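Pngf-ii (Elizabethkingia meningoseptica, PDB 4R4X) releases N-linked glycans from glycoproteins, hydrolysing the bond that joins the innermost sugar to the asparagine side chain. Local coordinates at residues 385-390 / 394-399; 88-93 / 112-117; 24-29 / 155-160; 224-229 / 334-339; 450-455 / 497-502. All coordinates share one frame; numbering follows the deposited sequence.

Contact 1: 385-390 / 394-399; sequences TTNVME and QDYPTM
The type I beta turn N387–E390 is clasped by Q394, where the loop between strands 378-384 and 406-412 doubles back on itself. Q394 grips M389, one of two selenomethionines here, at both ends of its backbone: Q394 N donates to M389 O (3.0 Å), and Q394 OE1 accepts from M389 N (3.2 Å) in the plane of its own carbonyl. With CG anti to the backbone N (chi1 -172°) and the chain extended, the glutamine amide is carried alongside N387 CB, and Y262 also bonds OE1. Water 2 bridges Q394 NE2 to T386 O. N387 is the centre of an inverse gamma turn, and its short side chain keeps the amide close to the turn, where ND2 gives Q394 O a nearly straight bond (3.1 Å, 171°) while standing over one face of the Y396 ring. E390 OE1 sits at that ring's edge, modelled so close to the hydroxyl that the exact spacing is doubtful. In this PNGase F-like fold the loop leans on strand 527-537: T385 OG1 bonds V530 and W528, and P397 rests on F527. P397 CB packs on T385 CB (3.6 Å), and the M399 selenium lies 3.8 Å from T385 CG2.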
# COMPACT_ATOMS: atom_id res chain seq x y z
N THR A 385 -18.64 13.98 9.40
CA THR A 385 -19.23 15.22 8.93
C THR A 385 -18.84 15.57 7.51
O THR A 385 -19.42 16.47 6.94
CB THR A 385 -18.87 16.43 9.82
OG1 THR A 385 -17.49 16.77 9.66
CG2 THR A 385 -19.19 16.12 11.30
N THR A 386 -17.88 14.86 6.93
CA THR A 386 -17.40 15.17 5.59
C THR A 386 -18.50 14.99 4.54
O THR A 386 -19.03 13.88 4.36
CB THR A 386 -16.19 14.30 5.22
OG1 THR A 386 -15.16 14.43 6.22
CG2 THR A 386 -15.63 14.70 3.84
N ASN A 387 -18.83 16.05 3.81
CA ASN A 387 -19.95 15.95 2.88
C ASN A 387 -19.51 15.52 1.47
O ASN A 387 -19.37 16.32 0.51
CB ASN A 387 -20.85 17.18 2.90
CG ASN A 387 -20.13 18.45 2.50
OD1 ASN A 387 -18.94 18.63 2.79
ND2 ASN A 387 -20.85 19.33 1.81
N VAL A 388 -19.27 14.22 1.38
CA VAL A 388 -18.94 13.56 0.14
C VAL A 388 -20.07 13.79 -0.85
O VAL A 388 -19.82 13.85 -2.06
CB VAL A 388 -18.65 12.07 0.37
CG1 VAL A 388 -18.94 11.20 -0.84
CG2 VAL A 388 -17.19 11.91 0.83
N MSE A 389 -21.29 13.94 -0.33
CA MSE A 389 -22.45 14.25 -1.16
C MSE A 389 -22.67 15.76 -1.36
O MSE A 389 -23.80 16.22 -1.55
CB MSE A 389 -23.69 13.54 -0.56
CG MSE A 389 -23.68 12.08 -0.97
SE MSE A 389 -25.23 11.18 -0.11
CE MSE A 389 -26.59 11.86 -1.34
N GLU A 390 -21.57 16.51 -1.32
CA GLU A 390 -21.59 17.96 -1.58
C GLU A 390 -22.36 18.34 -2.86
O GLU A 390 -23.09 19.33 -2.87
CB GLU A 390 -20.16 18.45 -1.71
CG GLU A 390 -19.98 19.93 -2.01
CD GLU A 390 -18.51 20.29 -2.30
OE1 GLU A 390 -18.24 21.46 -2.65
OE2 GLU A 390 -17.64 19.41 -2.19
N GLN A 394 -25.93 17.30 0.20
CA GLN A 394 -25.50 17.18 1.61
C GLN A 394 -24.82 18.47 2.05
O GLN A 394 -23.86 18.91 1.42
CB GLN A 394 -24.55 16.00 1.81
CG GLN A 394 -24.24 15.70 3.27
CD GLN A 394 -23.28 14.53 3.48
OE1 GLN A 394 -22.64 14.02 2.55
NE2 GLN A 394 -23.19 14.08 4.72
N ASP A 395 -25.31 19.07 3.14
CA ASP A 395 -24.79 20.35 3.63
C ASP A 395 -23.36 20.26 4.13
O ASP A 395 -22.92 19.20 4.57
CB ASP A 395 -25.70 20.89 4.74
CG ASP A 395 -26.95 21.50 4.18
OD1 ASP A 395 -26.81 22.46 3.38
OD2 ASP A 395 -28.05 21.01 4.49
N TYR A 396 -22.63 21.36 4.02
CA TYR A 396 -21.29 21.46 4.58
C TYR A 396 -21.36 21.40 6.09
O TYR A 396 -22.35 21.82 6.66
CB TYR A 396 -20.62 22.76 4.18
CG TYR A 396 -20.28 22.81 2.73
CD1 TYR A 396 -21.20 23.29 1.81
CD2 TYR A 396 -19.05 22.38 2.28
CE1 TYR A 396 -20.90 23.35 0.47
CE2 TYR A 396 -18.73 22.45 0.94
CZ TYR A 396 -19.66 22.93 0.05
OH TYR A 396 -19.37 22.99 -1.28
N PRO A 397 -20.27 20.92 6.73
CA PRO A 397 -20.28 20.75 8.17
C PRO A 397 -20.01 22.03 8.95
O PRO A 397 -18.94 22.23 9.52
CB PRO A 397 -19.19 19.68 8.39
CG PRO A 397 -18.25 19.88 7.25
CD PRO A 397 -19.14 20.22 6.10
N THR A 398 -21.03 22.89 8.99
CA THR A 398 -20.99 24.16 9.69
C THR A 398 -21.58 24.07 11.11
O THR A 398 -21.93 25.08 11.72
CB THR A 398 -21.78 25.19 8.87
OG1 THR A 398 -23.13 24.68 8.64
CG2 THR A 398 -21.12 25.41 7.55
N MSE A 399 -21.64 22.86 11.66
CA MSE A 399 -22.34 22.63 12.94
C MSE A 399 -21.58 23.09 14.15
O MSE A 399 -22.12 23.10 15.25
CB MSE A 399 -22.71 21.15 13.10
CG MSE A 399 -21.56 20.18 13.32
SE MSE A 399 -20.80 19.60 11.59
CE MSE A 399 -22.30 18.51 10.92
O HOH W 1 -21.90 17.85 7.06
O HOH W 2 -21.01 12.55 5.86

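Contact 2: 88-93 / 112-117; sequences TSETGK and EVWYTN
W114 reaches E90 with the far rim of its six-membered ring. Its CH2 meets E90 CB at 3.7 Å, and E90 OE1 lies 3.7 Å from W114 CZ2, with the carboxylate plane turned 64° from the indole. Next along strand 88-93, the carbonyl carbon of T91 approaches W114 CZ3 at the ring edge, 3.9 Å away. G92 presents bare backbone here, its N 4.2 Å from the same CZ3. No hydrogen bond crosses the contact, so the fit is one of shape. The indole gets this far because CG lies anti to the carbonyl carbon (chi1 -69°), which sends the ring out over V99 and K101 of the intervening strand 97-106. K101 also settles the charges: its ammonium makes salt bridges to both E90 OE2 and E112 OE2, probably easing the approach of the two acids. Behind E90, T88 OG1 accepts a hydrogen bond from the E90 backbone N in an ST turn. The directions of the two strand segments differ by 54°, as expected from the usual twist accumulated over two steps. Tryptophan suits the place because its indole is long enough to pass over strand 97-106 and reach strand 86-94: this is a contact between next-but-one strands on one face of a twisted antiparallel meander, 86-94, 97-106 and 109-116.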
# COMPACT_ATOMS: atom_id res chain seq x y z
N THR A 88 44.86 -15.91 -10.26
CA THR A 88 45.87 -16.03 -9.22
C THR A 88 46.67 -17.31 -9.47
O THR A 88 46.30 -18.14 -10.30
CB THR A 88 45.28 -16.13 -7.79
OG1 THR A 88 44.83 -17.47 -7.53
CG2 THR A 88 44.15 -15.13 -7.58
N SER A 89 47.75 -17.46 -8.73
CA SER A 89 48.56 -18.66 -8.83
C SER A 89 48.13 -19.71 -7.78
O SER A 89 48.79 -20.73 -7.64
CB SER A 89 50.04 -18.30 -8.70
OG SER A 89 50.30 -17.73 -7.43
N GLU A 90 47.03 -19.48 -7.07
CA GLU A 90 46.65 -20.41 -6.02
C GLU A 90 46.00 -21.65 -6.63
O GLU A 90 45.15 -21.54 -7.53
CB GLU A 90 45.73 -19.77 -4.98
CG GLU A 90 46.48 -18.75 -4.14
CD GLU A 90 45.61 -18.06 -3.13
OE1 GLU A 90 44.83 -18.74 -2.42
OE2 GLU A 90 45.73 -16.82 -3.04
N THR A 91 46.44 -22.80 -6.15
CA THR A 91 45.95 -24.09 -6.60
C THR A 91 45.76 -24.98 -5.39
O THR A 91 46.28 -24.72 -4.28
CB THR A 91 46.91 -24.79 -7.62
OG1 THR A 91 48.14 -25.12 -6.99
CG2 THR A 91 47.19 -23.90 -8.81
N GLY A 92 45.03 -26.06 -5.60
CA GLY A 92 44.82 -27.01 -4.54
C GLY A 92 43.90 -28.11 -5.00
O GLY A 92 43.76 -28.35 -6.20
N LYS A 93 43.30 -28.78 -4.03
CA LYS A 93 42.27 -29.77 -4.30
C LYS A 93 41.06 -29.58 -3.41
O LYS A 93 41.18 -29.20 -2.24
CB LYS A 93 42.84 -31.18 -4.10
CG LYS A 93 43.73 -31.67 -5.20
CD LYS A 93 44.30 -33.01 -4.78
CE LYS A 93 45.02 -33.73 -5.89
NZ LYS A 93 44.05 -34.59 -6.63
N GLU A 112 36.07 -14.76 -4.12
CA GLU A 112 37.06 -15.71 -4.59
C GLU A 112 36.35 -16.98 -5.05
O GLU A 112 35.48 -17.51 -4.35
CB GLU A 112 38.04 -16.05 -3.48
CG GLU A 112 38.71 -14.85 -2.82
CD GLU A 112 39.40 -15.25 -1.52
OE1 GLU A 112 38.79 -15.13 -0.44
OE2 GLU A 112 40.54 -15.74 -1.61
N VAL A 113 36.74 -17.46 -6.23
CA VAL A 113 36.12 -18.61 -6.87
C VAL A 113 37.19 -19.69 -7.14
O VAL A 113 38.23 -19.42 -7.75
CB VAL A 113 35.40 -18.15 -8.15
CG1 VAL A 113 34.79 -19.30 -8.89
CG2 VAL A 113 34.32 -17.13 -7.77
N TRP A 114 36.96 -20.88 -6.61
CA TRP A 114 37.84 -22.01 -6.84
C TRP A 114 37.12 -23.00 -7.74
O TRP A 114 36.02 -23.44 -7.40
CB TRP A 114 38.14 -22.70 -5.54
CG TRP A 114 38.97 -21.96 -4.61
CD1 TRP A 114 38.57 -21.07 -3.68
CD2 TRP A 114 40.38 -22.10 -4.46
NE1 TRP A 114 39.65 -20.62 -2.95
CE2 TRP A 114 40.78 -21.25 -3.41
CE3 TRP A 114 41.35 -22.87 -5.10
CZ2 TRP A 114 42.10 -21.14 -2.99
CZ3 TRP A 114 42.69 -22.75 -4.69
CH2 TRP A 114 43.04 -21.88 -3.64
N TYR A 115 37.74 -23.36 -8.86
CA TYR A 115 37.06 -24.17 -9.88
C TYR A 115 37.96 -25.25 -10.43
O TYR A 115 39.19 -25.09 -10.49
CB TYR A 115 36.58 -23.28 -11.02
CG TYR A 115 37.70 -22.56 -11.77
CD1 TYR A 115 38.20 -21.34 -11.32
CD2 TYR A 115 38.30 -23.12 -12.91
CE1 TYR A 115 39.23 -20.69 -11.98
CE2 TYR A 115 39.33 -22.48 -13.58
CZ TYR A 115 39.79 -21.26 -13.12
OH TYR A 115 40.82 -20.61 -13.77
N THR A 116 37.34 -26.36 -10.84
CA THR A 116 38.05 -27.43 -11.51
C THR A 116 37.61 -27.61 -12.96
O THR A 116 36.44 -27.39 -13.30
CB THR A 116 37.86 -28.80 -10.80
OG1 THR A 116 38.66 -29.79 -11.45
CG2 THR A 116 36.42 -29.25 -10.84
N ASN A 117 38.54 -28.07 -13.79
CA ASN A 117 38.17 -28.53 -15.12
C ASN A 117 38.39 -30.02 -15.32
O ASN A 117 38.30 -30.52 -16.44
CB ASN A 117 38.87 -27.70 -16.18
CG ASN A 117 38.16 -26.36 -16.39
OD1 ASN A 117 37.02 -26.32 -16.84
ND2 ASN A 117 38.81 -25.30 -16.01

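Contact 3: 24-29 / 155-160; sequences ISITNS and KALDDQ. With ZN (zinc ion), chain B.
The chi1 of L157, -165°, places CG opposite the backbone N and sends the isobutyl group toward strand 23-27, while in I26 a chi1 of -60° sets CG1 beside the backbone N and leaves CG2 anti to it, facing L157. I26 CG2 touches L157 CG at 3.8 Å, the two chains crossing at a slant. One leucine methyl goes further: L157 CD1 lies 3.5 Å from I26 O, resting against the strand backbone, and the side chain of N28 comes up to L157 CB at about a right angle. A beta-branched isoleucine suits the extended strand, and a leucine carries two methyls at the end of its side chain, one of which reaches that backbone. The strand is held between 3-12 and 31-36, bonding L33 through I26 and Y4 through T27, so L157 packs the loop after strand 144-154 against these antiparallel strands of the N-terminal domain; it also touches K31. From the next residue on, the loop is polar. D158 OD1 accepts a hydrogen bond from Q160 N (3.2 Å) on its anti side, tilted 34° out of the carboxylate plane, an Asx turn at the start of helix 160-163. D159, at the N-cap position, makes no capping bond with its side chain. D159 OD2 instead binds the zinc ion at 2.1 Å, a site to which E52 also contributes.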
# COMPACT_ATOMS: atom_id res chain seq x y z
N ILE A 24 22.25 -26.99 -4.86
CA ILE A 24 22.59 -28.13 -5.71
C ILE A 24 22.79 -27.68 -7.15
O ILE A 24 21.96 -26.96 -7.69
CB ILE A 24 21.49 -29.22 -5.66
CG1 ILE A 24 21.21 -29.63 -4.21
CG2 ILE A 24 21.89 -30.42 -6.53
CD1 ILE A 24 20.07 -30.63 -4.03
N SER A 25 23.87 -28.14 -7.78
CA SER A 25 24.08 -27.95 -9.21
C SER A 25 24.02 -29.31 -9.86
O SER A 25 24.65 -30.27 -9.36
CB SER A 25 25.43 -27.28 -9.48
OG SER A 25 25.75 -27.19 -10.87
N ILE A 26 23.26 -29.42 -10.94
CA ILE A 26 23.26 -30.63 -11.76
C ILE A 26 23.74 -30.26 -13.14
O ILE A 26 23.20 -29.34 -13.78
CB ILE A 26 21.87 -31.27 -11.83
CG1 ILE A 26 21.41 -31.64 -10.42
CG2 ILE A 26 21.91 -32.50 -12.73
CD1 ILE A 26 19.98 -32.14 -10.36
N THR A 27 24.76 -30.96 -13.63
CA THR A 27 25.43 -30.50 -14.82
C THR A 27 26.00 -31.60 -15.68
O THR A 27 26.43 -32.64 -15.18
CB THR A 27 26.54 -29.50 -14.41
OG1 THR A 27 27.04 -28.84 -15.57
CG2 THR A 27 27.69 -30.21 -13.69
N ASN A 28 25.96 -31.38 -16.99
CA ASN A 28 26.68 -32.19 -17.96
C ASN A 28 27.21 -31.23 -19.02
O ASN A 28 27.02 -30.01 -18.90
CB ASN A 28 25.80 -33.31 -18.54
CG ASN A 28 24.48 -32.81 -19.15
OD1 ASN A 28 23.41 -33.36 -18.91
ND2 ASN A 28 24.57 -31.79 -19.92
N SER A 29 27.85 -31.74 -20.07
CA SER A 29 28.47 -30.86 -21.06
C SER A 29 27.48 -30.02 -21.88
O SER A 29 27.90 -29.09 -22.54
CB SER A 29 29.40 -31.64 -21.99
OG SER A 29 28.67 -32.59 -22.74
N LYS A 155 22.36 -40.56 -13.59
CA LYS A 155 21.93 -41.10 -14.88
C LYS A 155 21.63 -40.06 -15.97
O LYS A 155 21.82 -40.33 -17.17
CB LYS A 155 20.69 -42.00 -14.68
CG LYS A 155 21.04 -43.44 -14.34
CD LYS A 155 19.84 -44.26 -13.87
CE LYS A 155 18.69 -44.25 -14.87
NZ LYS A 155 19.10 -44.69 -16.24
N ALA A 156 21.14 -38.89 -15.57
CA ALA A 156 20.70 -37.88 -16.53
C ALA A 156 20.32 -36.58 -15.83
O ALA A 156 20.02 -36.56 -14.63
CB ALA A 156 19.52 -38.39 -17.33
N LEU A 157 20.35 -35.49 -16.58
CA LEU A 157 19.76 -34.25 -16.11
C LEU A 157 18.29 -34.34 -16.54
O LEU A 157 17.96 -34.19 -17.71
CB LEU A 157 20.47 -33.04 -16.72
CG LEU A 157 20.18 -31.68 -16.06
CD1 LEU A 157 21.25 -30.66 -16.40
CD2 LEU A 157 18.81 -31.13 -16.42
N ASP A 158 17.41 -34.66 -15.59
CA ASP A 158 15.98 -34.82 -15.88
C ASP A 158 15.19 -33.86 -14.99
O ASP A 158 14.99 -34.13 -13.80
CB ASP A 158 15.57 -36.28 -15.66
CG ASP A 158 14.06 -36.50 -15.78
OD1 ASP A 158 13.34 -35.63 -16.31
OD2 ASP A 158 13.61 -37.58 -15.32
N ASP A 159 14.75 -32.75 -15.57
CA ASP A 159 14.01 -31.74 -14.82
C ASP A 159 12.56 -31.66 -15.27
O ASP A 159 11.89 -30.65 -15.03
CB ASP A 159 14.68 -30.38 -14.96
CG ASP A 159 14.71 -29.88 -16.39
OD1 ASP A 159 13.96 -30.43 -17.22
OD2 ASP A 159 15.49 -28.95 -16.68
N GLN A 160 12.06 -32.72 -15.91
CA GLN A 160 10.68 -32.73 -16.36
C GLN A 160 9.70 -32.62 -15.19
O GLN A 160 8.75 -31.88 -15.29
CB GLN A 160 10.36 -33.97 -17.21
CG GLN A 160 9.04 -33.89 -17.99
CD GLN A 160 7.82 -34.13 -17.11
OE1 GLN A 160 7.84 -34.96 -16.19
NE2 GLN A 160 6.75 -33.39 -17.36
ZN ZN B . 16.13 -27.86 -18.34

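Contact 4: 224-229 / 334-339; sequences PEIKQG and ELRPQL
R336 lays its aliphatic CG and CD against the side chain of I226. I226 is deposited in two conformers, so the closeness of these carbons is uncertain; both side chains also touch I232 of strand 231-240. Beyond CD the arginine bends (chi3 65°), bringing its guanidinium up to the loop backbone. NH1 donates to I226 O at 3.0 Å, almost in line with the C=O bond, although the N-H...O angle is only 144° and the oxygen lies 23° out of the guanidinium plane. Arginine serves both needs, with methylenes along its length and donors at its end. The loop holding I226 leads from strand 216-222 to strand 231-240, members of two different sheets of the PNGase F-like fold, so R336 fastens that crossing to the short helix 336-339. S340 OG hydrogen-bonds I226 N, so both polar backbone atoms of I226 are engaged from the 334-340 side. The backbone N of Q228 stands 3.8 Å above the guanidinium plane, toward the rim of the group. The side-chain amide of Q228 is nearly perpendicular to that plane, its OE1 3.9 Å from R336 NH2, too long for a bond.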
# COMPACT_ATOMS: atom_id res chain seq x y z
N PRO A 224 -10.89 -10.81 0.45
CA PRO A 224 -10.73 -12.13 1.06
C PRO A 224 -10.67 -12.03 2.57
O PRO A 224 -10.56 -10.92 3.12
CB PRO A 224 -9.39 -12.62 0.49
CG PRO A 224 -8.64 -11.38 0.23
CD PRO A 224 -9.67 -10.42 -0.30
N GLU A 225 -10.75 -13.18 3.23
CA GLU A 225 -10.50 -13.21 4.65
C GLU A 225 -9.08 -12.73 4.88
O GLU A 225 -8.16 -13.16 4.20
CB GLU A 225 -10.67 -14.60 5.24
CG GLU A 225 -10.39 -14.65 6.74
CD GLU A 225 -10.47 -16.06 7.33
OE1 GLU A 225 -10.14 -16.23 8.53
OE2 GLU A 225 -10.85 -16.99 6.59
N ILE A 226 -8.90 -11.80 5.81
CA ILE A 226 -7.56 -11.38 6.14
C ILE A 226 -7.34 -11.61 7.66
O ILE A 226 -8.03 -11.04 8.51
CB ILE A 226 -7.23 -9.97 5.57
CG1 ILE A 226 -7.11 -8.92 6.63
CG2 ILE A 226 -8.24 -9.48 4.55
CD1 ILE A 226 -5.69 -8.74 7.08
N LYS A 227 -6.39 -12.48 7.96
CA LYS A 227 -6.11 -12.89 9.34
C LYS A 227 -5.47 -11.78 10.15
O LYS A 227 -4.74 -10.94 9.60
CB LYS A 227 -5.16 -14.10 9.32
CG LYS A 227 -5.70 -15.35 8.61
CD LYS A 227 -6.23 -16.37 9.61
CE LYS A 227 -6.59 -17.70 8.96
NZ LYS A 227 -8.05 -17.81 8.77
N GLN A 228 -5.72 -11.77 11.46
CA GLN A 228 -4.99 -10.90 12.37
C GLN A 228 -3.50 -11.08 12.15
O GLN A 228 -2.99 -12.20 12.13
CB GLN A 228 -5.37 -11.20 13.84
CG GLN A 228 -4.43 -10.63 14.92
CD GLN A 228 -4.39 -9.10 14.98
OE1 GLN A 228 -5.38 -8.42 14.73
NE2 GLN A 228 -3.20 -8.54 15.31
N GLY A 229 -2.80 -9.98 11.97
CA GLY A 229 -1.35 -9.99 11.75
C GLY A 229 -1.00 -9.42 10.37
O GLY A 229 0.07 -8.82 10.19
N GLU A 334 -5.68 -1.20 10.87
CA GLU A 334 -6.71 -1.15 11.92
C GLU A 334 -8.18 -1.31 11.45
O GLU A 334 -9.07 -1.55 12.27
CB GLU A 334 -6.54 0.14 12.78
CG GLU A 334 -7.15 1.42 12.21
CD GLU A 334 -6.29 2.14 11.18
OE1 GLU A 334 -5.37 1.53 10.60
OE2 GLU A 334 -6.54 3.34 10.93
N LEU A 335 -8.45 -1.16 10.16
CA LEU A 335 -9.81 -1.35 9.64
C LEU A 335 -10.07 -2.77 9.13
O LEU A 335 -11.15 -3.06 8.58
CB LEU A 335 -10.11 -0.33 8.53
CG LEU A 335 -9.99 1.14 8.95
CD1 LEU A 335 -10.16 2.08 7.77
CD2 LEU A 335 -11.00 1.43 10.05
N ARG A 336 -9.09 -3.64 9.33
CA ARG A 336 -9.20 -5.05 8.98
C ARG A 336 -10.56 -5.69 9.37
O ARG A 336 -11.18 -6.33 8.55
CB ARG A 336 -8.02 -5.84 9.57
CG ARG A 336 -7.99 -7.31 9.14
CD ARG A 336 -7.01 -8.15 9.96
NE ARG A 336 -7.46 -8.21 11.34
CZ ARG A 336 -8.48 -8.95 11.77
NH1 ARG A 336 -9.15 -9.75 10.94
NH2 ARG A 336 -8.82 -8.90 13.04
N PRO A 337 -11.03 -5.48 10.62
CA PRO A 337 -12.31 -6.09 11.02
C PRO A 337 -13.52 -5.65 10.18
O PRO A 337 -14.46 -6.41 10.05
CB PRO A 337 -12.48 -5.65 12.47
CG PRO A 337 -11.08 -5.39 12.94
CD PRO A 337 -10.39 -4.77 11.74
N GLN A 338 -13.48 -4.45 9.61
CA GLN A 338 -14.55 -3.95 8.78
C GLN A 338 -14.39 -4.44 7.33
O GLN A 338 -15.36 -4.47 6.60
CB GLN A 338 -14.59 -2.42 8.86
CG GLN A 338 -15.71 -1.71 8.12
CD GLN A 338 -17.09 -1.98 8.71
OE1 GLN A 338 -18.07 -2.20 7.98
NE2 GLN A 338 -17.18 -1.96 10.02
N LEU A 339 -13.18 -4.81 6.93
CA LEU A 339 -12.90 -5.22 5.52
C LEU A 339 -12.88 -6.71 5.28
O LEU A 339 -13.27 -7.17 4.21
CB LEU A 339 -11.55 -4.65 5.08
CG LEU A 339 -11.42 -3.13 5.03
CD1 LEU A 339 -9.93 -2.77 5.01
CD2 LEU A 339 -12.13 -2.57 3.83

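Contact 5: 450-455 / 497-502; sequences LAHAFT and VYINLG
A classic beta bulge sets two consecutive residues, A451 and H452, facing I444, and both turn their CB atoms toward strand 497-502. An unbroken strand would alternate its side chains; the bulge lets edge strand 449-454 present neighbouring groups to the same opposing strand. H452 does most of the work at this end. With CG anti to the backbone N (chi1 -173°), its imidazole slants across I499: H452 CB meets I499 CG2 at 3.7 Å, and H452 CD2 meets I499 CD1, also at 3.7 Å. I499 puts one branch on the root of the histidine and the other on its ring, and touches I444 as well, a good use of a branched side chain between layers. A451 is small and gives a looser touch, its CB 4.4 Å from L501 CD2. Beyond the bulge the alternation resumes, with A453 turned away and F454 turned back. F454 and V497 come from opposite directions, F454 CZ 4.0 Å from V497 CG2 and the methyl oblique to the ring; the phenyl also rests on Y423 and T425. The two strands belong to different antiparallel sheets, one containing 442-446 and the other 416-428, and the segments run nearly antiparallel (158°) with axes 7.5 Å apart at their closest, as in a beta sandwich. No hydrogen bond crosses the gap: each strand spends its backbone bonds within its own sheet, so the contact between the layers depends on van der Waals packing of aliphatic and ring carbons.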
# COMPACT_ATOMS: atom_id res chain seq x y z
N LEU A 450 -13.88 15.72 29.12
CA LEU A 450 -12.84 16.01 28.12
C LEU A 450 -11.82 14.91 28.15
O LEU A 450 -11.25 14.62 29.21
CB LEU A 450 -12.15 17.34 28.45
CG LEU A 450 -11.04 17.79 27.50
CD1 LEU A 450 -11.57 18.02 26.11
CD2 LEU A 450 -10.37 19.04 28.05
N ALA A 451 -11.61 14.27 27.01
CA ALA A 451 -10.63 13.21 26.91
C ALA A 451 -9.32 13.67 26.21
O ALA A 451 -8.25 13.18 26.55
CB ALA A 451 -11.24 12.02 26.20
N HIS A 452 -9.42 14.60 25.26
CA HIS A 452 -8.28 15.01 24.46
C HIS A 452 -8.59 16.34 23.75
O HIS A 452 -9.67 16.51 23.15
CB HIS A 452 -8.00 13.93 23.41
CG HIS A 452 -6.77 14.14 22.63
ND1 HIS A 452 -5.51 13.98 23.16
CD2 HIS A 452 -6.58 14.52 21.34
CE1 HIS A 452 -4.60 14.26 22.23
NE2 HIS A 452 -5.23 14.59 21.12
N ALA A 453 -7.65 17.27 23.82
CA ALA A 453 -7.77 18.55 23.11
C ALA A 453 -6.47 18.77 22.34
O ALA A 453 -5.38 18.52 22.85
CB ALA A 453 -8.00 19.67 24.11
N PHE A 454 -6.58 19.16 21.08
CA PHE A 454 -5.38 19.44 20.29
C PHE A 454 -5.71 20.38 19.15
O PHE A 454 -6.87 20.46 18.69
CB PHE A 454 -4.73 18.16 19.76
CG PHE A 454 -5.42 17.55 18.55
CD1 PHE A 454 -6.66 16.93 18.67
CD2 PHE A 454 -4.81 17.57 17.29
CE1 PHE A 454 -7.28 16.36 17.57
CE2 PHE A 454 -5.42 16.98 16.17
CZ PHE A 454 -6.65 16.38 16.31
N THR A 455 -4.69 21.09 18.71
CA THR A 455 -4.84 22.03 17.61
C THR A 455 -4.23 21.44 16.33
O THR A 455 -3.00 21.31 16.24
CB THR A 455 -4.15 23.34 17.98
OG1 THR A 455 -4.77 23.86 19.18
CG2 THR A 455 -4.30 24.35 16.86
N VAL A 497 -5.40 10.74 13.64
CA VAL A 497 -4.80 10.59 14.94
C VAL A 497 -5.57 9.50 15.68
O VAL A 497 -6.76 9.27 15.42
CB VAL A 497 -4.77 11.92 15.71
CG1 VAL A 497 -4.03 12.99 14.90
CG2 VAL A 497 -6.17 12.37 16.09
N TYR A 498 -4.87 8.83 16.57
CA TYR A 498 -5.42 7.71 17.30
C TYR A 498 -5.51 8.10 18.76
O TYR A 498 -4.51 8.09 19.47
CB TYR A 498 -4.53 6.50 17.10
CG TYR A 498 -4.59 6.09 15.67
CD1 TYR A 498 -5.64 5.29 15.20
CD2 TYR A 498 -3.66 6.55 14.77
CE1 TYR A 498 -5.72 4.94 13.86
CE2 TYR A 498 -3.74 6.22 13.42
CZ TYR A 498 -4.76 5.40 12.99
OH TYR A 498 -4.82 5.08 11.66
N ILE A 499 -6.71 8.47 19.19
CA ILE A 499 -6.89 9.08 20.51
C ILE A 499 -7.24 7.98 21.50
O ILE A 499 -8.28 7.31 21.38
CB ILE A 499 -8.01 10.13 20.48
CG1 ILE A 499 -7.59 11.26 19.54
CG2 ILE A 499 -8.35 10.63 21.88
CD1 ILE A 499 -8.68 12.26 19.25
N ASN A 500 -6.38 7.80 22.48
CA ASN A 500 -6.61 6.77 23.50
C ASN A 500 -7.80 7.14 24.39
O ASN A 500 -7.86 8.24 24.91
CB ASN A 500 -5.34 6.56 24.33
CG ASN A 500 -4.29 5.75 23.60
OD1 ASN A 500 -4.59 5.02 22.66
ND2 ASN A 500 -3.04 5.86 24.04
N LEU A 501 -8.75 6.23 24.52
CA LEU A 501 -9.94 6.46 25.36
C LEU A 501 -9.94 5.63 26.64
O LEU A 501 -10.86 5.77 27.47
CB LEU A 501 -11.20 6.16 24.56
CG LEU A 501 -11.41 6.96 23.29
CD1 LEU A 501 -12.66 6.43 22.61
CD2 LEU A 501 -11.54 8.45 23.60
N GLY A 502 -8.90 4.81 26.83
CA GLY A 502 -8.83 3.86 27.93
C GLY A 502 -9.71 2.65 27.62
O GLY A 502 -10.12 2.45 26.48

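Contacts 1 and 3 are buried, contact 4 is partly so, and contacts 2 and 5 lie at the surface. Only contact 1 is woven from several hydrogen bonds and waters, as fits a loop without regular structure; contacts 2 and 5 join strands that do not pair, and rely on side-chain packing. Contact 3 combines apolar packing with a metal ligand on the same loop. Contacts 2 and 3 share the N-terminal domain, their centres 24 Å apart, with contact 2 nested in the chain closed by contact 3. The other three lie in the PNGase F-like part, where contacts 4 and 5 touch: E334 OE2 and Y498 OH are 2.6 Å apart, a probable hydrogen bond.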